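Local structure of SusD superfamily protein (3MYV) at residues N21-L26 with M114-L119; A35-Y40 with R397-L402; S74-P79 with L432-D437; A192-A197 with S335-I340. The protein probably binds glycans at the outer membrane of Bacteroides vulgatus, as a SusD-family partner in polysaccharide capture and uptake. All coordinates share one frame; numbering follows the deposited sequence.

Interaction 1: residues N21-L26 with M114-L119; sequences NGLYDL and MAVIAL
Tyr24 and Leu23 of helix 13-27 meet a single valine, Val116, on helix 103-128. The Tyr24 side chain can be followed outward. From CB the chain turns with CG anti to the carbonyl carbon (chi1 -64°), and this carries the ring toward Val116. CE1 is the first ring atom to reach the partner, 4.1 Å from Val116 CG2. CZ follows at 3.9 Å from the same CG2 methyl. The hydroxyl OH ends 3.8 Å from Val116 CG2, so the phenol runs past this methyl at an oblique angle. Beyond it the OH is hydrogen-bonded to Glu112 OE2 and to the backbone N of Met187. These two bonds fix the end of a buried ring. Val116 uses its other branch for the second contact. Its CG1 lies anti to the backbone N (chi1 176°) and meets Leu23 CD1 at 4.0 Å. One methyl thus serves the tyrosine and the other the leucine. No hydrogen bond joins the two segments. Ile82 of helix 77-94 and Met187 also touch Val116. This is apolar helix-to-helix packing, typical of the helical SusD fold, whose families belong to the TPR clan.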
loop_
_atom_site.group_PDB
_atom_site.type_symbol
_atom_site.label_atom_id
_atom_site.label_comp_id
_atom_site.label_asym_id
_atom_site.label_seq_id
_atom_site.Cartn_x
_atom_site.Cartn_y
_atom_site.Cartn_z
ATOM N N ASN A 21 8.651 10.645 -14.735
ATOM C CA ASN A 21 8.745 9.226 -15.080
ATOM C C ASN A 21 9.828 8.485 -14.257
ATOM O O ASN A 21 9.594 7.371 -13.757
ATOM C CB ASN A 21 9.011 9.094 -16.583
ATOM C CG ASN A 21 8.477 7.824 -17.154
ATOM O OD1 ASN A 21 7.273 7.672 -17.311
ATOM N ND2 ASN A 21 9.371 6.890 -17.460
ATOM N N GLY A 22 10.987 9.116 -14.095
ATOM C CA GLY A 22 12.112 8.569 -13.304
ATOM C C GLY A 22 11.774 8.325 -11.829
ATOM O O GLY A 22 12.335 7.433 -11.181
ATOM N N LEU A 23 10.877 9.132 -11.284
ATOM C CA LEU A 23 10.392 8.899 -9.917
ATOM C C LEU A 23 9.715 7.523 -9.823
ATOM O O LEU A 23 9.942 6.774 -8.872
ATOM C CB LEU A 23 9.431 9.993 -9.472
ATOM C CG LEU A 23 9.880 11.461 -9.514
ATOM C CD1 LEU A 23 8.677 12.350 -9.128
ATOM C CD2 LEU A 23 11.103 11.729 -8.613
ATOM N N TYR A 24 8.919 7.170 -10.831
ATOM C CA TYR A 24 8.266 5.858 -10.816
ATOM C C TYR A 24 9.242 4.719 -11.091
ATOM O O TYR A 24 9.124 3.643 -10.489
ATOM C CB TYR A 24 7.125 5.807 -11.801
ATOM C CG TYR A 24 5.995 6.745 -11.485
ATOM C CD1 TYR A 24 6.015 8.058 -11.933
ATOM C CD2 TYR A 24 4.894 6.312 -10.749
ATOM C CE1 TYR A 24 4.939 8.921 -11.687
ATOM C CE2 TYR A 24 3.834 7.147 -10.484
ATOM C CZ TYR A 24 3.858 8.462 -10.946
ATOM O OH TYR A 24 2.793 9.290 -10.726
ATOM N N ASP A 25 10.215 4.939 -11.979
ATOM C CA ASP A 25 11.306 3.967 -12.130
ATOM C C ASP A 25 11.931 3.644 -10.757
ATOM O O ASP A 25 12.144 2.490 -10.438
ATOM C CB ASP A 25 12.399 4.445 -13.103
ATOM C CG ASP A 25 11.928 4.522 -14.542
ATOM O OD1 ASP A 25 10.898 3.908 -14.886
ATOM O OD2 ASP A 25 12.587 5.221 -15.334
ATOM N N LEU A 26 12.229 4.673 -9.955
ATOM C CA LEU A 26 12.826 4.455 -8.648
ATOM C C LEU A 26 11.868 3.690 -7.730
ATOM O O LEU A 26 12.264 2.828 -6.928
ATOM C CB LEU A 26 13.207 5.807 -7.997
ATOM C CG LEU A 26 14.378 6.523 -8.651
ATOM C CD1 LEU A 26 14.470 8.037 -8.272
ATOM C CD2 LEU A 26 15.679 5.766 -8.311
HETATM N N MSE A 114 3.751 16.237 -6.677
HETATM C CA MSE A 114 3.287 16.391 -5.313
HETATM C C MSE A 114 2.603 15.121 -4.823
HETATM O O MSE A 114 2.719 14.795 -3.644
HETATM C CB MSE A 114 2.359 17.603 -5.171
HETATM C CG MSE A 114 3.035 18.941 -5.458
HETATM SE SE MSE A 114 1.761 20.405 -5.630
HETATM C CE MSE A 114 1.198 20.513 -3.821
ATOM N N ALA A 115 1.864 14.428 -5.693
ATOM C CA ALA A 115 1.213 13.152 -5.305
ATOM C C ALA A 115 2.280 12.095 -4.934
ATOM O O ALA A 115 2.135 11.377 -3.946
ATOM C CB ALA A 115 0.302 12.647 -6.460
ATOM N N VAL A 116 3.337 12.004 -5.742
ATOM C CA VAL A 116 4.491 11.135 -5.439
ATOM C C VAL A 116 5.102 11.463 -4.065
ATOM O O VAL A 116 5.312 10.580 -3.227
ATOM C CB VAL A 116 5.542 11.152 -6.578
ATOM C CG1 VAL A 116 6.781 10.322 -6.183
ATOM C CG2 VAL A 116 4.925 10.603 -7.917
ATOM N N ILE A 117 5.302 12.744 -3.795
ATOM C CA ILE A 117 5.843 13.184 -2.507
ATOM C C ILE A 117 4.949 12.758 -1.350
ATOM O O ILE A 117 5.410 12.224 -0.349
ATOM C CB ILE A 117 6.059 14.730 -2.522
ATOM C CG1 ILE A 117 7.265 15.059 -3.413
ATOM C CG2 ILE A 117 6.176 15.298 -1.085
ATOM C CD1 ILE A 117 7.384 16.571 -3.840
ATOM N N ALA A 118 3.646 12.944 -1.522
ATOM C CA ALA A 118 2.688 12.560 -0.508
ATOM C C ALA A 118 2.711 11.037 -0.256
ATOM O O ALA A 118 2.718 10.614 0.871
ATOM C CB ALA A 118 1.256 13.037 -0.916
ATOM N N LEU A 119 2.752 10.224 -1.308
ATOM C CA LEU A 119 2.820 8.774 -1.132
ATOM C C LEU A 119 4.084 8.324 -0.381
ATOM O O LEU A 119 4.007 7.554 0.595
ATOM C CB LEU A 119 2.745 8.088 -2.500
ATOM C CG LEU A 119 2.782 6.565 -2.501
ATOM C CD1 LEU A 119 1.695 6.011 -1.566
ATOM C CD2 LEU A 119 2.591 6.051 -3.931
#

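Interaction 2: residues A35-Y40 with R397-L402; sequences AAMFAY and RFFDLL
An aromatic cluster of Tyr40, Phe398 and Phe399 joins helix 36-43 to helix 397-403 in the protein core. The short helical segments run at 46° to each other. With chi1 at -167° the Tyr40 ring swings away from its own backbone N, and its CD1-CE1 side meets both phenylalanines. Tyr40 CD1 lies 3.6 Å from Phe399 CZ. These two rings are nearly parallel but slid apart, with centroids 5.8 Å from each other and little overlap. Phe398 is turned steeply to the tyrosine, the planes being at 81°, and its CE2 lies 3.8 Å from Tyr40 CE1. Within its own helix Phe398 also sets CD2 over one face of Phe399, toward the rim. Met37, a selenomethionine, is bent at chi2 and chi3, which brings CE to the Phe399 edge, 3.7 Å from CE2 of that ring. Cutting Phe399 back to an alanine would probably open a gap beside Tyr40 CD1 and Met37 CE and leave Arg126 without its cation-pi partner. Helix 103-128 packs on Met37 and Tyr40 through Cys127. Tyr202 of helix 189-202 touches Phe399, and Ile408 of strand 408-409 lies against Phe398.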
loop_
_atom_site.group_PDB
_atom_site.type_symbol
_atom_site.label_atom_id
_atom_site.label_comp_id
_atom_site.label_asym_id
_atom_site.label_seq_id
_atom_site.Cartn_x
_atom_site.Cartn_y
_atom_site.Cartn_z
ATOM N N ALA A 35 8.401 -4.945 -4.336
ATOM C CA ALA A 35 8.220 -6.079 -3.422
ATOM C C ALA A 35 8.111 -5.685 -1.939
ATOM O O ALA A 35 7.175 -6.102 -1.253
ATOM C CB ALA A 35 9.383 -7.091 -3.594
ATOM N N ALA A 36 9.081 -4.933 -1.428
ATOM C CA ALA A 36 9.208 -4.752 0.038
ATOM C C ALA A 36 7.957 -4.212 0.730
ATOM O O ALA A 36 7.640 -4.650 1.830
ATOM C CB ALA A 36 10.426 -3.897 0.415
HETATM N N MSE A 37 7.270 -3.258 0.109
HETATM C CA MSE A 37 6.076 -2.635 0.750
HETATM C C MSE A 37 4.996 -3.703 1.023
HETATM O O MSE A 37 4.315 -3.671 2.053
HETATM C CB MSE A 37 5.474 -1.530 -0.125
HETATM C CG MSE A 37 5.681 -0.101 0.266
HETATM SE SE MSE A 37 5.725 0.447 2.100
HETATM C CE MSE A 37 4.519 -0.720 2.982
ATOM N N PHE A 38 4.896 -4.664 0.128
ATOM C CA PHE A 38 3.883 -5.694 0.193
ATOM C C PHE A 38 4.282 -6.736 1.187
ATOM O O PHE A 38 3.455 -7.185 1.962
ATOM C CB PHE A 38 3.625 -6.274 -1.194
ATOM C CG PHE A 38 3.219 -5.223 -2.193
ATOM C CD1 PHE A 38 1.963 -4.647 -2.128
ATOM C CD2 PHE A 38 4.092 -4.791 -3.160
ATOM C CE1 PHE A 38 1.598 -3.656 -3.008
ATOM C CE2 PHE A 38 3.738 -3.804 -4.051
ATOM C CZ PHE A 38 2.497 -3.235 -3.984
ATOM N N ALA A 39 5.561 -7.106 1.193
ATOM C CA ALA A 39 6.073 -8.011 2.221
ATOM C C ALA A 39 5.743 -7.454 3.591
ATOM O O ALA A 39 5.325 -8.166 4.500
ATOM C CB ALA A 39 7.567 -8.203 2.055
ATOM N N TYR A 40 5.937 -6.156 3.728
ATOM C CA TYR A 40 5.776 -5.483 5.008
ATOM C C TYR A 40 4.310 -5.512 5.452
ATOM O O TYR A 40 3.983 -5.977 6.548
ATOM C CB TYR A 40 6.285 -4.041 4.879
ATOM C CG TYR A 40 6.462 -3.322 6.192
ATOM C CD1 TYR A 40 5.388 -2.716 6.822
ATOM C CD2 TYR A 40 7.715 -3.263 6.809
ATOM C CE1 TYR A 40 5.543 -2.048 8.048
ATOM C CE2 TYR A 40 7.874 -2.613 8.032
ATOM C CZ TYR A 40 6.779 -2.008 8.641
ATOM O OH TYR A 40 6.955 -1.377 9.854
ATOM N N ARG A 397 -3.085 -5.571 5.231
ATOM C CA ARG A 397 -3.610 -6.197 6.451
ATOM C C ARG A 397 -2.984 -5.726 7.755
ATOM O O ARG A 397 -3.714 -5.389 8.716
ATOM C CB ARG A 397 -3.553 -7.731 6.361
ATOM C CG ARG A 397 -4.203 -8.463 7.541
ATOM C CD ARG A 397 -5.740 -8.277 7.618
ATOM N NE ARG A 397 -6.319 -9.200 8.594
ATOM C CZ ARG A 397 -7.510 -9.075 9.180
ATOM N NH1 ARG A 397 -8.283 -8.052 8.922
ATOM N NH2 ARG A 397 -7.918 -10.002 10.041
ATOM N N PHE A 398 -1.652 -5.729 7.826
ATOM C CA PHE A 398 -0.991 -5.236 9.018
ATOM C C PHE A 398 -1.451 -3.840 9.402
ATOM O O PHE A 398 -1.810 -3.609 10.550
ATOM C CB PHE A 398 0.548 -5.302 8.878
ATOM C CG PHE A 398 1.325 -4.577 9.955
ATOM C CD1 PHE A 398 1.447 -5.099 11.245
ATOM C CD2 PHE A 398 2.022 -3.399 9.648
ATOM C CE1 PHE A 398 2.197 -4.434 12.205
ATOM C CE2 PHE A 398 2.775 -2.756 10.601
ATOM C CZ PHE A 398 2.856 -3.272 11.887
ATOM N N PHE A 399 -1.429 -2.919 8.441
ATOM C CA PHE A 399 -1.764 -1.522 8.691
ATOM C C PHE A 399 -3.237 -1.354 9.075
ATOM O O PHE A 399 -3.574 -0.579 9.978
ATOM C CB PHE A 399 -1.480 -0.672 7.454
ATOM C CG PHE A 399 -0.041 -0.615 7.056
ATOM C CD1 PHE A 399 0.909 -0.099 7.914
ATOM C CD2 PHE A 399 0.357 -1.062 5.801
ATOM C CE1 PHE A 399 2.245 -0.012 7.519
ATOM C CE2 PHE A 399 1.681 -0.984 5.414
ATOM C CZ PHE A 399 2.614 -0.457 6.263
ATOM N N ASP A 400 -4.103 -2.136 8.441
ATOM C CA ASP A 400 -5.549 -2.016 8.688
ATOM C C ASP A 400 -5.929 -2.488 10.094
ATOM O O ASP A 400 -6.778 -1.895 10.742
ATOM C CB ASP A 400 -6.358 -2.773 7.630
ATOM C CG ASP A 400 -6.370 -2.059 6.266
ATOM O OD1 ASP A 400 -6.100 -0.839 6.171
ATOM O OD2 ASP A 400 -6.656 -2.728 5.273
ATOM N N LEU A 401 -5.290 -3.549 10.567
ATOM C CA LEU A 401 -5.557 -4.017 11.916
ATOM C C LEU A 401 -4.965 -3.038 12.933
ATOM O O LEU A 401 -5.649 -2.606 13.896
ATOM C CB LEU A 401 -5.032 -5.434 12.116
ATOM C CG LEU A 401 -5.892 -6.519 11.443
ATOM C CD1 LEU A 401 -5.168 -7.853 11.453
ATOM C CD2 LEU A 401 -7.287 -6.638 12.119
ATOM N N LEU A 402 -3.715 -2.641 12.708
ATOM C CA LEU A 402 -3.023 -1.853 13.736
ATOM C C LEU A 402 -3.640 -0.459 13.874
ATOM O O LEU A 402 -3.806 0.008 14.985
ATOM C CB LEU A 402 -1.510 -1.790 13.507
ATOM C CG LEU A 402 -0.793 -2.290 14.763
ATOM C CD1 LEU A 402 -1.280 -3.678 15.106
ATOM C CD2 LEU A 402 0.720 -2.284 14.636
#

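Interaction 3: residues S74-P79 with L432-D437; sequences SLWGRP and LPIPED
Trp76 and Pro435 form the tight part of this contact. A chi1 of 174° turns the indole of Trp76 away from its own backbone N and against the loop 432-437. Pro435 lies over one face of the indole. Its CD sits 3.7 Å from the centroid of the six-membered ring, only 17° off the ring normal, which makes a CH-pi contact. The neighbouring Pro435 CG covers the five-membered ring, 3.7 Å from Trp76 CG. Ile434 comes in obliquely at the far end of the indole, where its CD1 is 3.7 Å from Trp76 CZ3. The Leu75 side is looser. There Leu75 CB and Leu432 CD1 are 4.4 Å apart, and both leucines pack on Tyr40 as well. The tight pair is the part nearer solvent, Trp76 and Pro435 both being partly exposed, while the looser leucine pair is buried. A serine in place of Trp76 would probably strip Pro435 of its aromatic partner and leave Ile434 CD1 without the indole it touches. Phe128 meets the Trp76 ring edge-to-face. The loop gets its polar anchors elsewhere, from Ile434 N to Gln447 and from Leu432 O to Asn448. No hydrogen bond links the two segments, so the loop before helix 438-441 is held to the turn that leads into helix 77-94 by apolar and CH-pi contacts, without directional polar bonds.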
loop_
_atom_site.group_PDB
_atom_site.type_symbol
_atom_site.label_atom_id
_atom_site.label_comp_id
_atom_site.label_asym_id
_atom_site.label_seq_id
_atom_site.Cartn_x
_atom_site.Cartn_y
_atom_site.Cartn_z
ATOM N N SER A 74 14.331 -1.469 1.068
ATOM C CA SER A 74 14.831 -0.072 1.082
ATOM C C SER A 74 13.769 0.929 1.555
ATOM O O SER A 74 13.669 2.075 1.053
ATOM C CB SER A 74 15.280 0.298 -0.325
ATOM O OG SER A 74 16.357 -0.538 -0.700
ATOM N N LEU A 75 12.979 0.502 2.527
ATOM C CA LEU A 75 11.779 1.256 2.925
ATOM C C LEU A 75 12.129 2.575 3.616
ATOM O O LEU A 75 11.274 3.439 3.747
ATOM C CB LEU A 75 10.846 0.389 3.782
ATOM C CG LEU A 75 10.102 -0.737 3.031
ATOM C CD1 LEU A 75 9.108 -1.555 3.966
ATOM C CD2 LEU A 75 9.383 -0.159 1.820
ATOM N N TRP A 76 13.392 2.758 4.003
ATOM C CA TRP A 76 13.856 4.101 4.398
ATOM C C TRP A 76 14.483 4.806 3.218
ATOM O O TRP A 76 14.036 5.880 2.817
ATOM C CB TRP A 76 14.901 4.031 5.519
ATOM C CG TRP A 76 15.549 5.353 5.910
ATOM C CD1 TRP A 76 16.650 5.928 5.330
ATOM C CD2 TRP A 76 15.200 6.204 7.016
ATOM N NE1 TRP A 76 16.974 7.094 5.975
ATOM C CE2 TRP A 76 16.120 7.282 7.025
ATOM C CE3 TRP A 76 14.190 6.177 7.972
ATOM C CZ2 TRP A 76 16.075 8.319 7.985
ATOM C CZ3 TRP A 76 14.143 7.204 8.943
ATOM C CH2 TRP A 76 15.072 8.264 8.929
ATOM N N GLY A 77 15.569 4.230 2.705
ATOM C CA GLY A 77 16.362 4.897 1.678
ATOM C C GLY A 77 15.656 5.273 0.390
ATOM O O GLY A 77 15.880 6.361 -0.168
ATOM N N ARG A 78 14.845 4.378 -0.139
ATOM C CA ARG A 78 14.268 4.613 -1.455
ATOM C C ARG A 78 13.183 5.708 -1.428
ATOM O O ARG A 78 13.240 6.619 -2.245
ATOM C CB ARG A 78 13.787 3.303 -2.114
ATOM C CG ARG A 78 13.237 3.469 -3.529
ATOM C CD ARG A 78 14.154 4.213 -4.439
ATOM N NE ARG A 78 15.431 3.542 -4.480
ATOM C CZ ARG A 78 15.759 2.533 -5.292
ATOM N NH1 ARG A 78 14.942 2.079 -6.239
ATOM N NH2 ARG A 78 16.969 2.013 -5.195
ATOM N N PRO A 79 12.239 5.677 -0.455
ATOM C CA PRO A 79 11.296 6.798 -0.442
ATOM C C PRO A 79 11.994 8.148 -0.186
ATOM O O PRO A 79 11.587 9.157 -0.726
ATOM C CB PRO A 79 10.360 6.458 0.726
ATOM C CG PRO A 79 10.330 4.975 0.689
ATOM C CD PRO A 79 11.751 4.564 0.375
ATOM N N LEU A 432 9.565 0.290 12.258
ATOM C CA LEU A 432 10.971 -0.016 11.969
ATOM C C LEU A 432 11.889 0.900 12.744
ATOM O O LEU A 432 11.485 2.016 13.136
ATOM C CB LEU A 432 11.270 0.157 10.485
ATOM C CG LEU A 432 10.666 -0.873 9.542
ATOM C CD1 LEU A 432 10.813 -0.374 8.126
ATOM C CD2 LEU A 432 11.260 -2.296 9.695
ATOM N N PRO A 433 13.127 0.438 13.005
ATOM C CA PRO A 433 14.064 1.363 13.631
ATOM C C PRO A 433 14.648 2.376 12.625
ATOM O O PRO A 433 14.731 2.110 11.414
ATOM C CB PRO A 433 15.148 0.438 14.156
ATOM C CG PRO A 433 15.202 -0.657 13.098
ATOM C CD PRO A 433 13.757 -0.862 12.705
ATOM N N ILE A 434 15.018 3.539 13.145
ATOM C CA ILE A 434 15.787 4.524 12.409
ATOM C C ILE A 434 17.167 3.894 12.103
ATOM O O ILE A 434 17.806 3.352 13.023
ATOM C CB ILE A 434 15.957 5.848 13.235
ATOM C CG1 ILE A 434 14.602 6.451 13.671
ATOM C CG2 ILE A 434 16.796 6.870 12.438
ATOM C CD1 ILE A 434 13.634 6.797 12.553
ATOM N N PRO A 435 17.618 3.936 10.840
ATOM C CA PRO A 435 18.929 3.362 10.498
ATOM C C PRO A 435 20.056 4.009 11.283
ATOM O O PRO A 435 20.096 5.240 11.423
ATOM C CB PRO A 435 19.087 3.666 9.002
ATOM C CG PRO A 435 17.683 3.862 8.518
ATOM C CD PRO A 435 16.909 4.426 9.642
ATOM N N GLU A 436 20.976 3.182 11.749
ATOM C CA GLU A 436 22.066 3.614 12.615
ATOM C C GLU A 436 22.860 4.780 11.988
ATOM O O GLU A 436 23.260 5.723 12.688
ATOM C CB GLU A 436 22.989 2.432 12.899
ATOM C CG GLU A 436 24.173 2.740 13.804
ATOM C CD GLU A 436 25.046 1.516 14.079
ATOM O OE1 GLU A 436 25.771 1.063 13.162
ATOM O OE2 GLU A 436 25.028 1.029 15.226
ATOM N N ASP A 437 23.059 4.733 10.670
ATOM C CA ASP A 437 23.874 5.767 10.027
ATOM C C ASP A 437 23.296 7.171 10.056
ATOM O O ASP A 437 24.047 8.137 9.863
ATOM C CB ASP A 437 24.346 5.372 8.621
ATOM C CG ASP A 437 23.239 5.241 7.631
ATOM O OD1 ASP A 437 22.042 5.346 7.996
ATOM O OD2 ASP A 437 23.590 5.006 6.451
#

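Interaction 4: residues A192-A197 with S335-I340; sequences ARALLA and SEVYLI
Val337 and Ile340 of helix 334-348 pack on Ala194 and Ala197 of helix 189-202. Val337 CG2 meets Ala194 CB at 3.9 Å, methyl to methyl. One turn on, Ile340 uses both of its branches. Its CG2 lies 4.2 Å from Ala197 CB and 3.9 Å from the carbonyl Ala197 O. CG1 is anti to the carbonyl carbon (chi1 -66°), and the extended chain beyond it carries CD1 across to the backbone, 4.1 Å from Ala197 C. The isoleucine therefore packs on the Ala197 backbone as well as on its CB. The backbones come nearest at Ala194 and Val337, whose CA atoms are 6.4 Å apart, while the segment axes stay 10.1 Å apart at closest approach. The contact is apolar packing between two helices of the helical SusD fold that run roughly the same way, at 34°, with no hydrogen bond between the segments. Just outside this apolar seam Glu336 OE2 forms a salt bridge with Arg198 NE, a second tie between the two helices. Helices 160-177 and 206-223 pack on helix 189-202, the latter with Leu216 on Ala194. Helix 350-367 packs on helix 334-348 at Ser335, Tyr338 and Leu339.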
loop_
_atom_site.group_PDB
_atom_site.type_symbol
_atom_site.label_atom_id
_atom_site.label_comp_id
_atom_site.label_asym_id
_atom_site.label_seq_id
_atom_site.Cartn_x
_atom_site.Cartn_y
_atom_site.Cartn_z
ATOM N N ALA A 192 -4.809 9.822 -7.341
ATOM C CA ALA A 192 -4.519 10.767 -6.259
ATOM C C ALA A 192 -5.685 10.944 -5.283
ATOM O O ALA A 192 -5.461 11.056 -4.071
ATOM C CB ALA A 192 -4.097 12.160 -6.836
ATOM N N ARG A 193 -6.916 10.997 -5.802
ATOM C CA ARG A 193 -8.101 11.060 -4.938
ATOM C C ARG A 193 -8.294 9.747 -4.166
ATOM O O ARG A 193 -8.655 9.771 -3.000
ATOM C CB ARG A 193 -9.372 11.386 -5.752
ATOM C CG ARG A 193 -9.318 12.767 -6.450
ATOM C CD ARG A 193 -10.435 12.897 -7.471
ATOM N NE ARG A 193 -11.742 12.994 -6.834
ATOM C CZ ARG A 193 -12.894 12.731 -7.432
ATOM N NH1 ARG A 193 -12.934 12.252 -8.686
ATOM N NH2 ARG A 193 -14.016 12.921 -6.768
ATOM N N ALA A 194 -8.023 8.605 -4.800
ATOM C CA ALA A 194 -8.133 7.330 -4.101
ATOM C C ALA A 194 -7.142 7.301 -2.919
ATOM O O ALA A 194 -7.494 6.894 -1.805
ATOM C CB ALA A 194 -7.908 6.141 -5.075
ATOM N N LEU A 195 -5.906 7.751 -3.161
ATOM C CA LEU A 195 -4.879 7.764 -2.124
ATOM C C LEU A 195 -5.290 8.709 -0.969
ATOM O O LEU A 195 -5.144 8.367 0.214
ATOM C CB LEU A 195 -3.519 8.177 -2.723
ATOM C CG LEU A 195 -2.321 8.287 -1.785
ATOM C CD1 LEU A 195 -2.078 7.009 -1.006
ATOM C CD2 LEU A 195 -1.043 8.714 -2.535
ATOM N N LEU A 196 -5.798 9.880 -1.332
ATOM C CA LEU A 196 -6.277 10.878 -0.356
ATOM C C LEU A 196 -7.412 10.322 0.512
ATOM O O LEU A 196 -7.467 10.598 1.714
ATOM C CB LEU A 196 -6.734 12.150 -1.082
ATOM C CG LEU A 196 -7.191 13.329 -0.211
ATOM C CD1 LEU A 196 -6.102 13.672 0.807
ATOM C CD2 LEU A 196 -7.588 14.557 -1.026
ATOM N N ALA A 197 -8.346 9.562 -0.094
ATOM C CA ALA A 197 -9.421 8.946 0.701
ATOM C C ALA A 197 -8.808 7.982 1.714
ATOM O O ALA A 197 -9.240 7.960 2.870
ATOM C CB ALA A 197 -10.437 8.235 -0.171
ATOM N N SER A 335 -11.749 -1.364 -5.788
ATOM C CA SER A 335 -12.301 -2.105 -4.645
ATOM C C SER A 335 -11.881 -1.493 -3.299
ATOM O O SER A 335 -12.676 -1.438 -2.366
ATOM C CB SER A 335 -11.923 -3.584 -4.703
ATOM O OG SER A 335 -12.522 -4.271 -5.808
ATOM N N GLU A 336 -10.647 -1.002 -3.189
ATOM C CA GLU A 336 -10.245 -0.353 -1.933
ATOM C C GLU A 336 -11.150 0.819 -1.586
ATOM O O GLU A 336 -11.508 0.992 -0.419
ATOM C CB GLU A 336 -8.789 0.123 -1.948
ATOM C CG GLU A 336 -8.343 0.648 -0.590
ATOM C CD GLU A 336 -7.003 1.399 -0.597
ATOM O OE1 GLU A 336 -6.302 1.340 -1.616
ATOM O OE2 GLU A 336 -6.661 1.995 0.448
ATOM N N VAL A 337 -11.499 1.623 -2.582
ATOM C CA VAL A 337 -12.317 2.802 -2.361
ATOM C C VAL A 337 -13.704 2.415 -1.819
ATOM O O VAL A 337 -14.220 3.054 -0.891
ATOM C CB VAL A 337 -12.442 3.654 -3.625
ATOM C CG1 VAL A 337 -13.297 4.911 -3.337
ATOM C CG2 VAL A 337 -11.062 4.038 -4.172
ATOM N N TYR A 338 -14.285 1.362 -2.373
ATOM C CA TYR A 338 -15.533 0.809 -1.839
ATOM C C TYR A 338 -15.365 0.444 -0.356
ATOM O O TYR A 338 -16.211 0.770 0.473
ATOM C CB TYR A 338 -15.985 -0.410 -2.650
ATOM C CG TYR A 338 -16.731 -0.070 -3.937
ATOM C CD1 TYR A 338 -16.063 0.410 -5.067
ATOM C CD2 TYR A 338 -18.102 -0.254 -4.034
ATOM C CE1 TYR A 338 -16.761 0.709 -6.251
ATOM C CE2 TYR A 338 -18.804 0.054 -5.197
ATOM C CZ TYR A 338 -18.132 0.538 -6.295
ATOM O OH TYR A 338 -18.820 0.823 -7.454
ATOM N N LEU A 339 -14.268 -0.229 -0.027
ATOM C CA LEU A 339 -14.014 -0.605 1.373
ATOM C C LEU A 339 -13.716 0.602 2.261
ATOM O O LEU A 339 -14.103 0.581 3.425
ATOM C CB LEU A 339 -12.919 -1.663 1.477
ATOM C CG LEU A 339 -13.315 -2.999 0.860
ATOM C CD1 LEU A 339 -12.112 -3.906 0.701
ATOM C CD2 LEU A 339 -14.425 -3.696 1.653
ATOM N N ILE A 340 -13.063 1.652 1.732
ATOM C CA ILE A 340 -12.880 2.902 2.507
ATOM C C ILE A 340 -14.258 3.543 2.827
ATOM O O ILE A 340 -14.539 3.930 3.966
ATOM C CB ILE A 340 -11.968 3.916 1.756
ATOM C CG1 ILE A 340 -10.524 3.360 1.645
ATOM C CG2 ILE A 340 -12.058 5.320 2.443
ATOM C CD1 ILE A 340 -9.598 4.110 0.671
#

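In the fold
From the N terminus, residues 21-26, 35-40 and 74-79 come first, and each waits for a later partner. Interaction 1 closes at 114-119. Interaction 4 then opens at 192-197 and closes at 335-340. Interaction 2 closes at 397-402, and interaction 3 at 432-437. Interactions 1, 2 and 3 therefore cross one another, while interaction 4 follows interaction 1 and lies within the long loops of interactions 2 and 3. These two bring the C-terminal region back onto the N-terminal helices and meet where Tyr40 packs on Leu75 and Leu432. Arg78 probably hydrogen-bonds Leu26 between interactions 3 and 1, and Leu119 packs on Leu195 between interactions 1 and 4.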